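Local coordinates for protein LigF (PDB 4XT0) that binds glutathione and cleaves beta-aryl ether bonds in lignin breakdown, as a stereospecific beta-etherase of the glutathione S-transferase superfamily, at residues K65-E69 with S70-C74; K40-H44 with S45-K49. One frame throughout, in Å; residues are numbered along the deposited sequence.

How the contacts relate
From the N terminus, the chain meets contact 2 first: residues 40-49 run from the loop after strand 32-35 into the first turn of helix 46-51, a 3-10 turn leading into the helix start. The chain then passes through strands 59-62 and 65-68 to contact 1, residues 65-74, where the edge strand turns into helix 70-80. Each contact closes a local turn between adjoining residues; the two follow in series and neither nest nor cross. The centres of contact 1 and contact 2 lie about 18 Å apart. The nearest atoms of contact 1 and contact 2 are about 7 Å apart, without touching. Bound glutathione joins the two contacts within the thioredoxin-like N-terminal domain: contact 1 holds the gamma-glutamyl end and contact 2 the glycyl carboxylate.

Contact 1 of 2, residues K65-E69 with S70-C74; sequences KVVTE and STVIC. With GSH (glutathione), chain B.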
loop_
_atom_site.group_PDB
_atom_site.type_symbol
_atom_site.label_atom_id
_atom_site.label_comp_id
_atom_site.label_asym_id
_atom_site.label_seq_id
_atom_site.Cartn_x
_atom_site.Cartn_y
_atom_site.Cartn_z
ATOM N N LYS A 65 -11.701 -11.611 17.701
ATOM C CA LYS A 65 -11.628 -10.660 16.601
ATOM C C LYS A 65 -10.495 -11.064 15.659
ATOM O O LYS A 65 -9.402 -11.409 16.106
ATOM C CB LYS A 65 -11.423 -9.230 17.133
ATOM C CG LYS A 65 -12.572 -8.744 18.027
ATOM C CD LYS A 65 -12.261 -7.392 18.676
ATOM C CE LYS A 65 -13.491 -6.845 19.415
ATOM N NZ LYS A 65 -13.268 -5.521 20.085
ATOM N N VAL A 66 -10.754 -11.028 14.354
ATOM C CA VAL A 66 -9.708 -11.343 13.378
ATOM C C VAL A 66 -9.152 -10.084 12.702
ATOM O O VAL A 66 -9.902 -9.286 12.149
ATOM C CB VAL A 66 -10.233 -12.289 12.294
ATOM C CG1 VAL A 66 -9.112 -12.626 11.318
ATOM C CG2 VAL A 66 -10.805 -13.544 12.938
ATOM N N VAL A 67 -7.839 -9.910 12.779
ATOM C CA VAL A 67 -7.146 -8.821 12.114
ATOM C C VAL A 67 -6.350 -9.401 10.930
ATOM O O VAL A 67 -5.589 -10.363 11.095
ATOM C CB VAL A 67 -6.205 -8.070 13.111
ATOM C CG1 VAL A 67 -5.504 -6.885 12.422
ATOM C CG2 VAL A 67 -7.013 -7.602 14.326
ATOM N N THR A 68 -6.539 -8.836 9.736
ATOM C CA THR A 68 -5.774 -9.262 8.561
ATOM C C THR A 68 -4.962 -8.108 7.964
ATOM O O THR A 68 -5.091 -6.958 8.425
ATOM C CB THR A 68 -6.678 -9.819 7.444
ATOM O OG1 THR A 68 -7.560 -8.784 7.006
ATOM C CG2 THR A 68 -7.503 -11.020 7.930
ATOM N N GLU A 69 -4.192 -8.439 6.911
ATOM C CA GLU A 69 -3.166 -7.588 6.273
ATOM C C GLU A 69 -1.924 -7.494 7.167
ATOM O O GLU A 69 -1.973 -6.881 8.221
ATOM C CB GLU A 69 -3.699 -6.175 5.958
ATOM C CG GLU A 69 -4.836 -6.169 4.946
ATOM C CD GLU A 69 -4.390 -6.675 3.586
ATOM O OE1 GLU A 69 -3.348 -6.195 3.074
ATOM O OE2 GLU A 69 -5.066 -7.574 3.049
ATOM N N SER A 70 -0.818 -8.106 6.735
ATOM C CA SER A 70 0.401 -8.178 7.550
ATOM C C SER A 70 0.808 -6.842 8.192
ATOM O O SER A 70 1.033 -6.780 9.400
ATOM C CB SER A 70 1.557 -8.735 6.706
ATOM O OG SER A 70 1.777 -7.958 5.534
ATOM N N THR A 71 0.861 -5.768 7.406
ATOM C CA THR A 71 1.274 -4.466 7.934
ATOM C C THR A 71 0.299 -3.947 9.002
ATOM O O THR A 71 0.715 -3.360 9.993
ATOM C CB THR A 71 1.388 -3.425 6.806
ATOM O OG1 THR A 71 2.359 -3.867 5.850
ATOM C CG2 THR A 71 1.793 -2.023 7.363
ATOM N N VAL A 72 -0.996 -4.171 8.789
ATOM C CA VAL A 72 -2.030 -3.705 9.707
ATOM C C VAL A 72 -1.958 -4.446 11.058
ATOM O O VAL A 72 -2.150 -3.858 12.124
ATOM C CB VAL A 72 -3.429 -3.878 9.054
ATOM C CG1 VAL A 72 -4.582 -3.627 10.053
ATOM C CG2 VAL A 72 -3.561 -2.945 7.815
ATOM N N ILE A 73 -1.692 -5.744 10.998
ATOM C CA ILE A 73 -1.571 -6.535 12.200
ATOM C C ILE A 73 -0.436 -5.997 13.084
ATOM O O ILE A 73 -0.587 -5.913 14.295
ATOM C CB ILE A 73 -1.305 -8.036 11.873
ATOM C CG1 ILE A 73 -2.473 -8.649 11.084
ATOM C CG2 ILE A 73 -1.090 -8.815 13.169
ATOM C CD1 ILE A 73 -2.108 -10.016 10.410
ATOM N N CYS A 74 0.699 -5.653 12.481
ATOM C CA CYS A 74 1.829 -5.141 13.269
ATOM C C CYS A 74 1.444 -3.828 13.940
ATOM O O CYS A 74 1.700 -3.653 15.127
ATOM C CB CYS A 74 3.079 -4.937 12.397
ATOM S SG CYS A 74 3.663 -6.443 11.561
HETATM N N1 GSH B . -1.935 -7.909 1.481
HETATM C CA1 GSH B . -1.838 -9.183 2.209
HETATM C C1 GSH B . -0.983 -9.064 3.467
HETATM O O11 GSH B . -1.257 -9.718 4.454
HETATM O O12 GSH B . 0.091 -8.260 3.504
HETATM C CB1 GSH B . -1.219 -10.231 1.264
HETATM C CG1 GSH B . -1.270 -11.590 1.956
HETATM C CD1 GSH B . -0.565 -12.630 1.105
HETATM O OE1 GSH B . -0.224 -12.362 -0.031
HETATM N N2 GSH B . -0.321 -13.850 1.625
HETATM C CA2 GSH B . 0.357 -14.884 0.827
HETATM C C2 GSH B . -0.579 -16.062 0.647
HETATM O O2 GSH B . -1.464 -16.251 1.462
HETATM C CB2 GSH B . 1.593 -15.383 1.587
HETATM S SG2 GSH B . 2.920 -14.136 1.640
HETATM N N3 GSH B . -0.432 -16.921 -0.403
HETATM C CA3 GSH B . -1.343 -18.072 -0.517
HETATM C C3 GSH B . -2.343 -17.961 -1.648
HETATM O O31 GSH B . -2.895 -18.966 -2.039
HETATM O O32 GSH B . -2.633 -16.773 -2.216
#
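Val67 overlaps Ile73 where strand 65-68 folds back against the first turn of helix 70-80, CG1 of Val67 lying 3.8 Å from CG1 of Ile73 as the two side chains pass side by side, pointing opposite ways. The same Val67 methyl also meets CG1 of Val72, and the other Val72 branch, CG2, rests 3.7 Å from CB of Glu69. The strand and helix segments run at 123° to one another. Glu69 makes the turn as N-cap residue, with a positive phi of 74°, and its carbonyl O accepts from Ile73 N at 3.0 Å. In the thioredoxin-like domain of glutathione S-transferases this strand-to-helix turn binds the gamma-glutamyl end of glutathione, as it does here. Ser70 N donates to carboxylate O11 of glutathione at 2.8 Å, while Ser70 OG donates to O12 at 2.7 Å; the start of the helix would probably add a favourable field. A side chain bent at chi2 (-64°) brings Glu69 OE1 to the glutathione amino nitrogen N1 at 2.7 Å. That carboxylate oxygen has a second charged partner, Lys104 of the second subunit, and Ser70 OG is also bonded to Lys19.

Contact 2 of 2, residues K40-H44 with S45-K49; sequences KFEQH and SDWFK. With GSH (glutathione), chain B.
Ser45 doubles back on Glu42 to cap the start of helix 46-51 in the thioredoxin-like domain, and the carbonyl O of Glu42 takes two bonds from it. Ser45 OG donates to Glu42 O in the carbonyl plane, on a lone pair, at 2.7 Å; Ser45 N donates to Glu42 O from above that plane at 3.0 Å. Ser45 OG, set between the backbone N and carbonyl carbon (chi1 67°), also accepts from Phe48 N at 3.1 Å, the N-cap bond. Packing is close on this side: CD2 of Phe48 brings its ring edge to 3.3 Å from Gln43 O, and CE of Lys49 passes alongside His44 O. Looser is the side of the exposed Trp47, where Glu42 OE1 stands 4.1 Å from Trp47 CZ2, at the indole edge, with carboxylate and ring planes 68° apart; OE1 has its hydrogen bond from Asp37 N instead. The 3-10 turn 42-44 presents Gln43 and His44 to glutathione. His44, whose ND1 is hydrogen-bonded to His138 NE2, makes a weak bond through NE2 to the glycyl carboxylate oxygen O31 of glutathione. Gln43, its chain bent at chi2, reaches that same O31 from NE2 at 3.1 Å, an almost straight bond of 177°.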
loop_
_atom_site.group_PDB
_atom_site.type_symbol
_atom_site.label_atom_id
_atom_site.label_comp_id
_atom_site.label_asym_id
_atom_site.label_seq_id
_atom_site.Cartn_x
_atom_site.Cartn_y
_atom_site.Cartn_z
ATOM N N LYS A 40 -0.549 -28.267 1.669
ATOM C CA LYS A 40 -1.888 -28.855 1.653
ATOM C C LYS A 40 -2.967 -27.825 1.316
ATOM O O LYS A 40 -4.151 -28.079 1.516
ATOM C CB LYS A 40 -2.197 -29.504 3.003
ATOM C CG LYS A 40 -1.272 -30.661 3.339
ATOM C CD LYS A 40 -1.333 -31.004 4.812
ATOM C CE LYS A 40 -0.358 -32.117 5.137
ATOM N NZ LYS A 40 -0.333 -32.431 6.588
ATOM N N PHE A 41 -2.543 -26.670 0.805
ATOM C CA PHE A 41 -3.452 -25.560 0.491
ATOM C C PHE A 41 -4.412 -25.260 1.632
ATOM O O PHE A 41 -5.577 -24.965 1.397
ATOM C CB PHE A 41 -4.256 -25.866 -0.779
ATOM C CG PHE A 41 -3.418 -25.985 -2.021
ATOM C CD1 PHE A 41 -2.888 -27.207 -2.403
ATOM C CD2 PHE A 41 -3.165 -24.874 -2.810
ATOM C CE1 PHE A 41 -2.115 -27.320 -3.548
ATOM C CE2 PHE A 41 -2.393 -24.978 -3.952
ATOM C CZ PHE A 41 -1.870 -26.203 -4.323
ATOM N N GLU A 42 -3.929 -25.355 2.867
ATOM C CA GLU A 42 -4.793 -25.149 4.026
ATOM C C GLU A 42 -5.338 -23.722 4.080
ATOM O O GLU A 42 -6.374 -23.484 4.708
ATOM C CB GLU A 42 -4.050 -25.487 5.324
ATOM C CG GLU A 42 -3.975 -26.992 5.581
ATOM C CD GLU A 42 -3.260 -27.361 6.872
ATOM O OE1 GLU A 42 -2.760 -26.454 7.581
ATOM O OE2 GLU A 42 -3.188 -28.577 7.167
ATOM N N GLN A 43 -4.681 -22.777 3.405
ATOM C CA GLN A 43 -5.200 -21.396 3.397
ATOM C C GLN A 43 -6.517 -21.347 2.624
ATOM O O GLN A 43 -7.243 -20.356 2.682
ATOM C CB GLN A 43 -4.180 -20.400 2.808
ATOM C CG GLN A 43 -3.954 -20.482 1.299
ATOM C CD GLN A 43 -2.910 -21.532 0.918
ATOM O OE1 GLN A 43 -2.685 -22.491 1.655
ATOM N NE2 GLN A 43 -2.272 -21.347 -0.229
ATOM N N HIS A 44 -6.829 -22.435 1.915
ATOM C CA HIS A 44 -8.066 -22.522 1.142
ATOM C C HIS A 44 -9.042 -23.507 1.768
ATOM O O HIS A 44 -10.070 -23.833 1.178
ATOM C CB HIS A 44 -7.769 -22.939 -0.299
ATOM C CG HIS A 44 -6.845 -22.004 -1.010
ATOM N ND1 HIS A 44 -6.020 -22.411 -2.037
ATOM C CD2 HIS A 44 -6.610 -20.682 -0.841
ATOM C CE1 HIS A 44 -5.316 -21.382 -2.470
ATOM N NE2 HIS A 44 -5.654 -20.318 -1.757
ATOM N N SER A 45 -8.707 -23.997 2.956
ATOM C CA SER A 45 -9.565 -24.955 3.639
ATOM C C SER A 45 -10.815 -24.234 4.120
ATOM O O SER A 45 -10.808 -23.007 4.262
ATOM C CB SER A 45 -8.836 -25.613 4.812
ATOM O OG SER A 45 -8.570 -24.669 5.836
ATOM N N ASP A 46 -11.884 -24.987 4.365
ATOM C CA ASP A 46 -13.121 -24.398 4.871
ATOM C C ASP A 46 -12.931 -23.856 6.287
ATOM O O ASP A 46 -13.512 -22.834 6.646
ATOM C CB ASP A 46 -14.265 -25.415 4.851
ATOM C CG ASP A 46 -14.692 -25.789 3.440
ATOM O OD1 ASP A 46 -14.660 -24.910 2.549
ATOM O OD2 ASP A 46 -15.058 -26.964 3.225
ATOM N N TRP A 47 -12.111 -24.533 7.087
ATOM C CA TRP A 47 -11.904 -24.086 8.457
ATOM C C TRP A 47 -11.082 -22.798 8.504
ATOM O O TRP A 47 -11.301 -21.969 9.383
ATOM C CB TRP A 47 -11.251 -25.183 9.319
ATOM C CG TRP A 47 -9.797 -25.495 9.065
ATOM C CD1 TRP A 47 -9.301 -26.555 8.356
ATOM C CD2 TRP A 47 -8.650 -24.775 9.559
ATOM N NE1 TRP A 47 -7.925 -26.527 8.360
ATOM C CE2 TRP A 47 -7.502 -25.449 9.091
ATOM C CE3 TRP A 47 -8.489 -23.622 10.340
ATOM C CZ2 TRP A 47 -6.205 -25.007 9.377
ATOM C CZ3 TRP A 47 -7.193 -23.182 10.622
ATOM C CH2 TRP A 47 -6.074 -23.874 10.142
ATOM N N PHE A 48 -10.156 -22.603 7.568
ATOM C CA PHE A 48 -9.368 -21.379 7.622
ATOM C C PHE A 48 -10.112 -20.199 6.998
ATOM O O PHE A 48 -9.981 -19.070 7.470
ATOM C CB PHE A 48 -7.996 -21.525 6.954
ATOM C CG PHE A 48 -7.200 -20.244 6.993
ATOM C CD1 PHE A 48 -6.704 -19.768 8.198
ATOM C CD2 PHE A 48 -7.015 -19.478 5.851
ATOM C CE1 PHE A 48 -6.009 -18.551 8.265
ATOM C CE2 PHE A 48 -6.321 -18.271 5.905
ATOM C CZ PHE A 48 -5.813 -17.810 7.115
ATOM N N LYS A 49 -10.901 -20.457 5.957
ATOM C CA LYS A 49 -11.652 -19.386 5.299
ATOM C C LYS A 49 -12.764 -18.863 6.210
ATOM O O LYS A 49 -13.286 -17.761 6.015
ATOM C CB LYS A 49 -12.215 -19.868 3.960
ATOM C CG LYS A 49 -11.137 -20.047 2.891
ATOM C CD LYS A 49 -11.699 -20.332 1.491
ATOM C CE LYS A 49 -12.337 -21.708 1.401
ATOM N NZ LYS A 49 -12.725 -22.036 -0.002
HETATM N N1 GSH B . -1.935 -7.909 1.481
HETATM C CA1 GSH B . -1.838 -9.183 2.209
HETATM C C1 GSH B . -0.983 -9.064 3.467
HETATM O O11 GSH B . -1.257 -9.718 4.454
HETATM O O12 GSH B . 0.091 -8.260 3.504
HETATM C CB1 GSH B . -1.219 -10.231 1.264
HETATM C CG1 GSH B . -1.270 -11.590 1.956
HETATM C CD1 GSH B . -0.565 -12.630 1.105
HETATM O OE1 GSH B . -0.224 -12.362 -0.031
HETATM N N2 GSH B . -0.321 -13.850 1.625
HETATM C CA2 GSH B . 0.357 -14.884 0.827
HETATM C C2 GSH B . -0.579 -16.062 0.647
HETATM O O2 GSH B . -1.464 -16.251 1.462
HETATM C CB2 GSH B . 1.593 -15.383 1.587
HETATM S SG2 GSH B . 2.920 -14.136 1.640
HETATM N N3 GSH B . -0.432 -16.921 -0.403
HETATM C CA3 GSH B . -1.343 -18.072 -0.517
HETATM C C3 GSH B . -2.343 -17.961 -1.648
HETATM O O31 GSH B . -2.895 -18.966 -2.039
HETATM O O32 GSH B . -2.633 -16.773 -2.216
#